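Local coordinates for iron binding protein FbpA (Mannheimia haemolytica, PDB 1Q35), which binds ferric iron and probably carries it through the periplasm to a membrane transporter for uptake into the cell, at residues A[134-137]-A[138-142]; A[121-124]-A[125-128]; A[307-310]-A[311-314]; A[294-297]-A[298-301]. All coordinates share one frame; numbering follows the deposited sequence. Where two conformers were deposited one is given.

Interaction 1: A[134-137]-A[138-142]; sequences CVRS and GKNSY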
loop_
_atom_site.group_PDB
_atom_site.type_symbol
_atom_site.label_atom_id
_atom_site.label_comp_id
_atom_site.label_asym_id
_atom_site.label_seq_id
_atom_site.Cartn_x
_atom_site.Cartn_y
_atom_site.Cartn_z
ATOM N N CYS A 134 -7.876 2.339 16.763
ATOM C CA CYS A 134 -8.033 3.408 15.774
ATOM C C CYS A 134 -7.724 2.866 14.379
ATOM O O CYS A 134 -6.704 2.209 14.175
ATOM C CB CYS A 134 -6.980 4.513 15.984
ATOM S SG CYS A 134 -7.228 5.857 17.162
ATOM N N VAL A 135 -8.598 3.148 13.425
ATOM C CA VAL A 135 -8.341 2.833 12.026
ATOM C C VAL A 135 -8.924 3.949 11.166
ATOM O O VAL A 135 -9.976 4.515 11.487
ATOM C CB VAL A 135 -8.864 1.448 11.625
ATOM C CG1 VAL A 135 -10.357 1.425 11.607
ATOM C CG2 VAL A 135 -8.286 1.021 10.275
ATOM N N ARG A 136 -8.233 4.278 10.082
ATOM C CA ARG A 136 -8.777 5.206 9.096
ATOM C C ARG A 136 -10.015 4.601 8.434
ATOM O O ARG A 136 -10.356 3.445 8.673
ATOM C CB ARG A 136 -7.730 5.552 8.043
ATOM C CG ARG A 136 -7.496 4.444 7.029
ATOM C CD ARG A 136 -6.293 4.654 6.165
ATOM N NE ARG A 136 -6.416 5.836 5.318
ATOM C CZ ARG A 136 -5.429 6.319 4.591
ATOM N NH1 ARG A 136 -4.233 5.743 4.629
ATOM N NH2 ARG A 136 -5.633 7.390 3.837
ATOM N N SER A 137 -10.688 5.395 7.614
ATOM C CA SER A 137 -11.888 4.943 6.916
ATOM C C SER A 137 -11.798 3.488 6.466
ATOM O O SER A 137 -10.831 3.084 5.823
ATOM C CB SER A 137 -12.149 5.815 5.693
ATOM O OG SER A 137 -13.254 5.315 4.955
ATOM N N GLY A 138 -12.832 2.721 6.778
ATOM C CA GLY A 138 -12.918 1.341 6.342
ATOM C C GLY A 138 -12.978 1.188 4.835
ATOM O O GLY A 138 -12.679 0.118 4.311
ATOM N N LYS A 139 -13.371 2.253 4.137
ATOM C CA LYS A 139 -13.422 2.267 2.678
ATOM C C LYS A 139 -12.105 2.646 2.019
ATOM O O LYS A 139 -11.984 2.589 0.796
ATOM C CB LYS A 139 -14.516 3.229 2.203
ATOM C CG LYS A 139 -15.902 2.837 2.658
ATOM C CD LYS A 139 -16.966 3.816 2.189
ATOM C CE LYS A 139 -18.226 3.712 3.044
ATOM N NZ LYS A 139 -18.615 2.299 3.347
ATOM N N ASN A 140 -11.109 3.041 2.808
ATOM C CA ASN A 140 -9.794 3.278 2.248
ATOM C C ASN A 140 -9.239 1.978 1.678
ATOM O O ASN A 140 -9.344 0.931 2.306
ATOM C CB ASN A 140 -8.839 3.832 3.291
ATOM C CG ASN A 140 -7.478 4.051 2.729
ATOM O OD1 ASN A 140 -7.216 5.066 2.075
ATOM N ND2 ASN A 140 -6.617 3.077 2.909
ATOM N N SER A 141 -8.638 2.047 0.499
ATOM C CA SER A 141 -8.260 0.825 -0.215
ATOM C C SER A 141 -7.184 0.004 0.473
ATOM O O SER A 141 -7.137 -1.200 0.292
ATOM C CB SER A 141 -7.857 1.123 -1.658
ATOM O OG SER A 141 -6.670 1.875 -1.716
ATOM N N TYR A 142 -6.310 0.616 1.267
ATOM C CA TYR A 142 -5.385 -0.187 2.066
ATOM C C TYR A 142 -6.150 -1.110 3.017
ATOM O O TYR A 142 -5.770 -2.262 3.210
ATOM C CB TYR A 142 -4.433 0.678 2.888
ATOM C CG TYR A 142 -3.482 1.572 2.127
ATOM C CD1 TYR A 142 -2.907 1.181 0.918
ATOM C CD2 TYR A 142 -3.123 2.810 2.649
ATOM C CE1 TYR A 142 -2.020 2.009 0.252
ATOM C CE2 TYR A 142 -2.224 3.638 1.991
ATOM C CZ TYR A 142 -1.682 3.228 0.789
ATOM O OH TYR A 142 -0.786 4.005 0.101
#

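Interaction 2: A[121-124]-A[125-128]; sequences YLDL and AKPE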
loop_
_atom_site.group_PDB
_atom_site.type_symbol
_atom_site.label_atom_id
_atom_site.label_comp_id
_atom_site.label_asym_id
_atom_site.label_seq_id
_atom_site.Cartn_x
_atom_site.Cartn_y
_atom_site.Cartn_z
ATOM N N TYR A 121 -4.687 -9.912 13.128
ATOM C CA TYR A 121 -5.704 -8.882 12.870
ATOM C C TYR A 121 -7.024 -9.212 13.569
ATOM O O TYR A 121 -7.659 -8.335 14.146
ATOM C CB TYR A 121 -5.968 -8.727 11.366
ATOM C CG TYR A 121 -4.722 -8.422 10.579
ATOM C CD1 TYR A 121 -4.233 -7.125 10.478
ATOM C CD2 TYR A 121 -4.002 -9.441 9.962
ATOM C CE1 TYR A 121 -3.072 -6.849 9.770
ATOM C CE2 TYR A 121 -2.838 -9.175 9.263
ATOM C CZ TYR A 121 -2.382 -7.882 9.167
ATOM O OH TYR A 121 -1.218 -7.629 8.486
ATOM N N LEU A 122 -7.427 -10.476 13.497
ATOM C CA LEU A 122 -8.691 -10.934 14.072
ATOM C C LEU A 122 -8.838 -10.615 15.548
ATOM O O LEU A 122 -9.953 -10.428 16.036
ATOM C CB LEU A 122 -8.843 -12.444 13.891
ATOM C CG LEU A 122 -9.069 -12.935 12.465
ATOM C CD1 LEU A 122 -8.871 -14.436 12.405
ATOM C CD2 LEU A 122 -10.462 -12.547 11.974
ATOM N N ASP A 123 -7.730 -10.587 16.278
ATOM C CA ASP A 123 -7.784 -10.305 17.709
ATOM C C ASP A 123 -8.321 -8.908 18.009
ATOM O O ASP A 123 -8.941 -8.703 19.049
ATOM C CB ASP A 123 -6.423 -10.570 18.350
ATOM C CG ASP A 123 -6.081 -12.036 18.320
ATOM O OD1 ASP A 123 -5.028 -12.405 17.799
ATOM O OD2 ASP A 123 -6.857 -12.922 18.727
ATOM N N LEU A 124 -8.128 -7.966 17.091
ATOM C CA LEU A 124 -8.619 -6.597 17.269
ATOM C C LEU A 124 -10.144 -6.476 17.323
ATOM O O LEU A 124 -10.653 -5.438 17.737
ATOM C CB LEU A 124 -8.068 -5.676 16.175
ATOM C CG LEU A 124 -6.547 -5.516 16.114
ATOM C CD1 LEU A 124 -6.181 -4.633 14.928
ATOM C CD2 LEU A 124 -6.004 -4.937 17.407
ATOM N N ALA A 125 -10.860 -7.520 16.908
ATOM C CA ALA A 125 -12.323 -7.545 16.967
ATOM C C ALA A 125 -12.863 -8.153 18.261
ATOM O O ALA A 125 -14.076 -8.174 18.471
ATOM C CB ALA A 125 -12.876 -8.309 15.771
ATOM N N LYS A 126 -11.987 -8.654 19.126
ATOM C CA LYS A 126 -12.424 -9.295 20.366
ATOM C C LYS A 126 -12.888 -8.240 21.383
ATOM O O LYS A 126 -12.368 -7.126 21.388
ATOM C CB LYS A 126 -11.301 -10.161 20.941
ATOM C CG LYS A 126 -10.989 -11.380 20.078
ATOM C CD LYS A 126 -9.796 -12.180 20.578
ATOM C CE LYS A 126 -9.706 -13.515 19.848
ATOM N NZ LYS A 126 -8.472 -14.287 20.177
ATOM N N PRO A 127 -13.869 -8.579 22.230
ATOM C CA PRO A 127 -14.495 -7.599 23.137
ATOM C C PRO A 127 -13.549 -6.860 24.081
ATOM O O PRO A 127 -13.821 -5.720 24.449
ATOM C CB PRO A 127 -15.480 -8.442 23.960
ATOM C CG PRO A 127 -15.653 -9.706 23.247
ATOM C CD PRO A 127 -14.473 -9.917 22.363
ATOM N N GLU A 128 -12.451 -7.498 24.462
ATOM C CA GLU A 128 -11.520 -6.904 25.422
ATOM C C GLU A 128 -10.773 -5.682 24.878
ATOM O O GLU A 128 -10.147 -4.952 25.645
ATOM C CB GLU A 128 -10.522 -7.944 25.935
ATOM C CG GLU A 128 -9.734 -8.664 24.852
ATOM C CD GLU A 128 -10.249 -10.069 24.586
ATOM O OE1 GLU A 128 -11.486 -10.260 24.493
ATOM O OE2 GLU A 128 -9.416 -10.988 24.470
#

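Interaction 3: A[307-310]-A[311-314]; sequences LVDE and VKFD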
loop_
_atom_site.group_PDB
_atom_site.type_symbol
_atom_site.label_atom_id
_atom_site.label_comp_id
_atom_site.label_asym_id
_atom_site.label_seq_id
_atom_site.Cartn_x
_atom_site.Cartn_y
_atom_site.Cartn_z
ATOM N N LEU A 307 -19.010 -5.507 2.267
ATOM C CA LEU A 307 -19.108 -5.757 3.702
ATOM C C LEU A 307 -18.911 -4.483 4.510
ATOM O O LEU A 307 -19.615 -4.257 5.491
ATOM C CB LEU A 307 -18.087 -6.789 4.167
ATOM C CG LEU A 307 -18.261 -8.194 3.600
ATOM C CD1 LEU A 307 -17.234 -9.132 4.203
ATOM C CD2 LEU A 307 -19.664 -8.735 3.825
ATOM N N VAL A 308 -17.951 -3.660 4.104
ATOM C CA VAL A 308 -17.685 -2.395 4.796
ATOM C C VAL A 308 -18.938 -1.513 4.767
ATOM O O VAL A 308 -19.296 -0.887 5.766
ATOM C CB VAL A 308 -16.466 -1.669 4.177
ATOM C CG1 VAL A 308 -16.336 -0.252 4.719
ATOM C CG2 VAL A 308 -15.190 -2.449 4.456
ATOM N N ASP A 309 -19.608 -1.489 3.621
ATOM C CA ASP A 309 -20.859 -0.754 3.476
ATOM C C ASP A 309 -21.966 -1.338 4.350
ATOM O O ASP A 309 -22.686 -0.591 5.013
ATOM C CB ASP A 309 -21.302 -0.729 2.013
ATOM C CG ASP A 309 -22.589 0.038 1.814
ATOM O OD1 ASP A 309 -22.613 1.243 2.135
ATOM O OD2 ASP A 309 -23.630 -0.487 1.369
ATOM N N GLU A 310 -22.103 -2.664 4.375
ATOM C CA GLU A 310 -23.157 -3.309 5.157
ATOM C C GLU A 310 -23.024 -3.009 6.644
ATOM O O GLU A 310 -24.020 -2.749 7.317
ATOM C CB GLU A 310 -23.154 -4.823 4.936
ATOM C CG GLU A 310 -23.668 -5.249 3.574
ATOM C CD GLU A 310 -23.504 -6.731 3.314
ATOM O OE1 GLU A 310 -23.645 -7.126 2.142
ATOM O OE2 GLU A 310 -23.246 -7.494 4.271
ATOM N N VAL A 311 -21.799 -3.028 7.163
ATOM C CA VAL A 311 -21.593 -2.776 8.589
ATOM C C VAL A 311 -21.564 -1.281 8.913
ATOM O O VAL A 311 -21.518 -0.909 10.082
ATOM C CB VAL A 311 -20.314 -3.478 9.138
ATOM C CG1 VAL A 311 -20.322 -4.962 8.793
ATOM C CG2 VAL A 311 -19.045 -2.813 8.645
ATOM N N LYS A 312 -21.590 -0.440 7.884
ATOM C CA LYS A 312 -21.524 1.015 8.039
ATOM C C LYS A 312 -20.338 1.359 8.936
ATOM O O LYS A 312 -20.468 2.016 9.975
ATOM C CB LYS A 312 -22.849 1.586 8.565
ATOM C CG LYS A 312 -24.022 1.401 7.600
ATOM C CD LYS A 312 -23.862 2.237 6.332
ATOM C CE LYS A 312 -25.084 2.155 5.424
ATOM N NZ LYS A 312 -25.024 0.993 4.492
ATOM N N PHE A 313 -19.169 0.895 8.499
ATOM C CA PHE A 313 -17.961 0.906 9.312
ATOM C C PHE A 313 -17.595 2.287 9.841
ATOM O O PHE A 313 -17.109 2.408 10.967
ATOM C CB PHE A 313 -16.778 0.334 8.516
ATOM C CG PHE A 313 -15.562 0.080 9.355
ATOM C CD1 PHE A 313 -15.404 -1.124 10.023
ATOM C CD2 PHE A 313 -14.597 1.054 9.504
ATOM C CE1 PHE A 313 -14.300 -1.348 10.803
ATOM C CE2 PHE A 313 -13.493 0.834 10.289
ATOM C CZ PHE A 313 -13.340 -0.374 10.931
ATOM N N ASP A 314 -17.792 3.307 9.019
ATOM C CA ASP A 314 -17.361 4.661 9.363
ATOM C C ASP A 314 -18.369 5.456 10.191
ATOM O O ASP A 314 -18.059 6.557 10.644
ATOM C CB ASP A 314 -17.041 5.445 8.095
ATOM C CG ASP A 314 -15.810 4.933 7.370
ATOM O OD1 ASP A 314 -15.058 4.085 7.916
ATOM O OD2 ASP A 314 -15.513 5.351 6.237
HETATM O O HOH W 1 -26.116 -1.266 5.956
#

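Interaction 4: A[294-297]-A[298-301]; sequences LEDI and AKNY. With EDO (1,2-ethanediol), chain B.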
loop_
_atom_site.group_PDB
_atom_site.type_symbol
_atom_site.label_atom_id
_atom_site.label_comp_id
_atom_site.label_asym_id
_atom_site.label_seq_id
_atom_site.Cartn_x
_atom_site.Cartn_y
_atom_site.Cartn_z
ATOM N N LEU A 294 -1.107 -12.106 -5.066
ATOM C CA LEU A 294 -1.573 -10.728 -5.177
ATOM C C LEU A 294 -2.927 -10.631 -5.881
ATOM O O LEU A 294 -3.812 -9.917 -5.420
ATOM C CB LEU A 294 -0.521 -9.869 -5.889
ATOM C CG LEU A 294 0.697 -9.504 -5.032
ATOM C CD1 LEU A 294 1.839 -8.955 -5.889
ATOM C CD2 LEU A 294 0.325 -8.503 -3.938
ATOM N N GLU A 295 -3.107 -11.367 -6.976
ATOM C CA GLU A 295 -4.368 -11.329 -7.716
ATOM C C GLU A 295 -5.535 -11.854 -6.893
ATOM O O GLU A 295 -6.671 -11.449 -7.114
ATOM C CB GLU A 295 -4.269 -12.125 -9.018
ATOM C CG GLU A 295 -3.404 -11.471 -10.085
ATOM C CD GLU A 295 -1.966 -11.961 -10.086
ATOM O OE1 GLU A 295 -1.476 -12.473 -9.053
ATOM O OE2 GLU A 295 -1.307 -11.816 -11.135
ATOM N N ASP A 296 -5.256 -12.760 -5.961
ATOM C CA ASP A 296 -6.295 -13.318 -5.105
ATOM C C ASP A 296 -6.720 -12.373 -3.978
ATOM O O ASP A 296 -7.765 -12.586 -3.375
ATOM C CB ASP A 296 -5.871 -14.677 -4.568
ATOM C CG ASP A 296 -5.790 -15.722 -5.656
ATOM O OD1 ASP A 296 -6.656 -15.711 -6.558
ATOM O OD2 ASP A 296 -4.882 -16.572 -5.675
ATOM N N ILE A 297 -5.924 -11.344 -3.692
ATOM C CA ILE A 297 -6.389 -10.226 -2.868
ATOM C C ILE A 297 -7.402 -9.421 -3.685
ATOM O O ILE A 297 -8.549 -9.237 -3.271
ATOM C CB ILE A 297 -5.212 -9.316 -2.428
ATOM C CG1 ILE A 297 -4.206 -10.097 -1.577
ATOM C CG2 ILE A 297 -5.736 -8.089 -1.672
ATOM C CD1 ILE A 297 -2.900 -9.351 -1.355
ATOM N N ALA A 298 -6.971 -8.949 -4.854
ATOM C CA ALA A 298 -7.785 -8.055 -5.670
ATOM C C ALA A 298 -9.128 -8.662 -6.054
ATOM O O ALA A 298 -10.127 -7.962 -6.146
ATOM C CB ALA A 298 -7.021 -7.638 -6.920
ATOM N N LYS A 299 -9.135 -9.972 -6.274
ATOM C CA LYS A 299 -10.333 -10.730 -6.638
ATOM C C LYS A 299 -11.477 -10.513 -5.655
ATOM O O LYS A 299 -12.648 -10.575 -6.024
ATOM C CB LYS A 299 -9.949 -12.221 -6.668
ATOM C CG LYS A 299 -11.038 -13.253 -6.886
ATOM C CD LYS A 299 -10.407 -14.655 -6.932
ATOM C CE LYS A 299 -9.946 -15.177 -5.553
ATOM N NZ LYS A 299 -9.200 -16.480 -5.656
ATOM N N ASN A 300 -11.128 -10.259 -4.399
ATOM C CA ASN A 300 -12.101 -10.127 -3.320
ATOM C C ASN A 300 -12.403 -8.686 -2.917
ATOM O O ASN A 300 -13.150 -8.461 -1.964
ATOM C CB ASN A 300 -11.611 -10.901 -2.092
ATOM C CG ASN A 300 -11.552 -12.380 -2.339
ATOM O OD1 ASN A 300 -12.570 -13.021 -2.567
ATOM N ND2 ASN A 300 -10.352 -12.932 -2.322
ATOM N N TYR A 301 -11.842 -7.715 -3.632
ATOM C CA TYR A 301 -12.021 -6.308 -3.274
ATOM C C TYR A 301 -13.491 -5.872 -3.266
ATOM O O TYR A 301 -13.949 -5.234 -2.326
ATOM C CB TYR A 301 -11.216 -5.407 -4.211
ATOM C CG TYR A 301 -11.126 -3.972 -3.732
ATOM C CD1 TYR A 301 -10.064 -3.556 -2.929
ATOM C CD2 TYR A 301 -12.098 -3.037 -4.070
ATOM C CE1 TYR A 301 -9.960 -2.251 -2.486
ATOM C CE2 TYR A 301 -12.012 -1.716 -3.613
ATOM C CZ TYR A 301 -10.939 -1.340 -2.824
ATOM O OH TYR A 301 -10.844 -0.041 -2.366
HETATM C C1 EDO B . -11.129 -4.308 -8.290
HETATM O O1 EDO B . -11.736 -3.841 -9.486
HETATM C C2 EDO B . -10.237 -5.495 -8.623
HETATM O O2 EDO B . -11.034 -6.575 -9.090
#

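Interaction 1: A[134-137]-A[138-142]
Ser137 and Asn140 close a type I beta turn: the Asn140 N-H reaches Ser137 O at 3.0 Å. A second bond runs from Lys139 N to Ser137 OG (3.2 Å). With chi1 at 175° the hydroxyl lies beside the carbonyl carbon of Ser137, close enough to take up that N-H inside the turn. The strongest partner of the same hydroxyl is Asp314, whose carboxylate also binds Gly138 N, and a small serine fits between the two demands. Outward from the turn, the amide of Asn140 lies flat over one face of the Arg136 guanidinium, the planes only 10° apart, with Arg136 NE 3.3 Å from Asn140 CG. Arg136 bends at chi3 to bring its flat end over the amide. Beyond it, Arg136 NH1 comes up at the edge of the Tyr142 ring, 3.7 Å from Tyr142 CD2, with guanidinium and ring planes 71° apart. A long, weak ion pair joins Arg136 to Asp178. Lys139 turns outward, as suits an exposed lysine. Asparagine is among the residues favoured at N-caps, and Asn140 holds that position before helix 141-168, whose first turn presents Tyr142, a ligand of Fe(3+) in the iron-bound protein, beside Tyr198 and Tyr199.

Interaction 2: A[121-124]-A[125-128]
Ala125, Asp123 and Lys126 carry this contact, a tight turn in which successive carbonyls from Tyr121 to Asp123 are met by N-H groups three residues on. Ala125 N donates to Leu122 O at 3.2 Å, and Lys126 N donates to Asp123 O at 3.0 Å with an N-H...O angle of 163°. The methyl of Ala125 lies 3.6 Å (CB) from Leu122 O; a side chain this small can sit over the turn and still meet Phe162 of helix 141-168.

Lys126 and Asp123 run side by side, pointing the same way. The lysine chain is extended beyond CG, and its CG (3.5 Å) passes Asp123 O on the way to the carboxylate. There Lys126 NZ forms a short salt bridge of 2.6 Å with Asp123 OD2, which it meets nearly along the C-O axis. Asp123 CG lies beside the backbone N (chi1 -67°), and the carboxylate shares out its two oxygens: OD2 serves the lysine, while OD1 accepts the backbone N-H of Asp120. Such a double hold probably favours the charged form of the aspartate. Lysine suits this exposed place because its long chain can lie along the turn and still end in a charge.

Leu124 turns the other way, onto Tyr192 and Ile194 of strand 192-196, and Leu122 packs on Met150 and Tyr154. The i to i+3 bonding is that of a short 3-10 helix, here wedged between helix 141-168 and the central sheet.

Interaction 3: A[307-310]-A[311-314]
Val308 O and Phe313 N are joined by a bond across five residues (3.3 Å, nearly straight at 162°), made possible by the positive phi of Lys312 (51°), which turns the chain out of helix 301-311. Before this break Val311 N still makes the normal helical bond to Leu307 O at 3.0 Å, and Lys312 N reaches back to Asp309 O at 3.1 Å.

Asp309 O is gripped twice, since Lys312 NZ also donates to it at 2.9 Å. The ammonium and the backbone N-H approach from opposite faces of the carbonyl plane. Lysine can do this because its chain doubles back: the bend at chi2 (-68°) brings CD close to Asp309 O, and the bend at chi4 turns NZ back to the same oxygen. From there NZ makes a weak, long salt bridge to Asp309 OD1 (3.4 Å), the two side chains lying alongside each other. A water completes the cluster, accepting from Lys312 NZ and donating to Glu310 O. A positive group among the last carbonyls of a helix would probably be favoured by the helix dipole, and a flexible lysine can supply it at an exposed corner.

On the buried side Val308 CG1 packs against Phe313 CB at 3.9 Å, while the phenyl ring goes on to Val135 and Leu170. Both branches of Val311 lie against the last turn, CG2 3.5 Å from Val308 O, and the residue also meets Lys160 and Glu164 of helix 141-168. Glu310 instead turns its carboxylate to Lys160 in a salt bridge. The whole is a Schellman motif, the classic C-terminal end of an alpha-helix.

Interaction 4: A[294-297]-A[298-301]
The Asp296 carboxylate takes Lys299 NZ over its face: the ammonium stands 59° out of the plane, at 2.8 Å from Asp296 OD1, in a salt bridge. A second flat group, the amide of Asn300, points its ND2 at Asp296 O (2.8 Å); the bond is weak because its N-H...O angle is only 119°. The stronger partner of ND2 is Glu152, which also receives Lys299 NZ, and so one glutamate of helix 141-168 holds both side chains.

A chi1 of 174° swings the chain of Lys299 away from its own N, and the bend at chi3 lays CE beside Asp296 OD1 (3.5 Å) and leaves the two chains pointing the same way. A long, flexible chain is what is needed to bridge two carboxylates at this surface. In the backbone Lys299 N bonds Glu295 O at 3.0 Å, and Asn300 N bonds Ile297 O at 3.0 Å, so the helix draws to a tighter turn as it ends. A type I beta turn from Ala298 to Tyr301 then leads into the next helix. An ethanediol, probably from the crystallisation liquor, touches Ala298 O weakly.

Around this corner, small Ala298 fits against Ser61 and Met64 of helix 60-68, Leu294 and Ile297 face strand 228-236, and Tyr301 packs along the first turns of helix 141-168.

The four contacts are local and follow one another along the chain without nesting or crossing. Interaction 2 comes first, a short turn in the connection from strand 96-108 to strand 133-134. Interaction 1 begins at the end of that strand and closes the turn that opens helix 141-168. Far later, interaction 4 ends helix 294-298 and interaction 3 ends helix 301-311. In space the late pair returns to the early one: residues 311-314 bind and pack on residues 135-138, with Gly138 CA against Phe313 CD2, and Tyr301 OH lies against Ser141 CB. These links tie the C-terminal region to the loop and first turn that open helix 141-168, near the iron site.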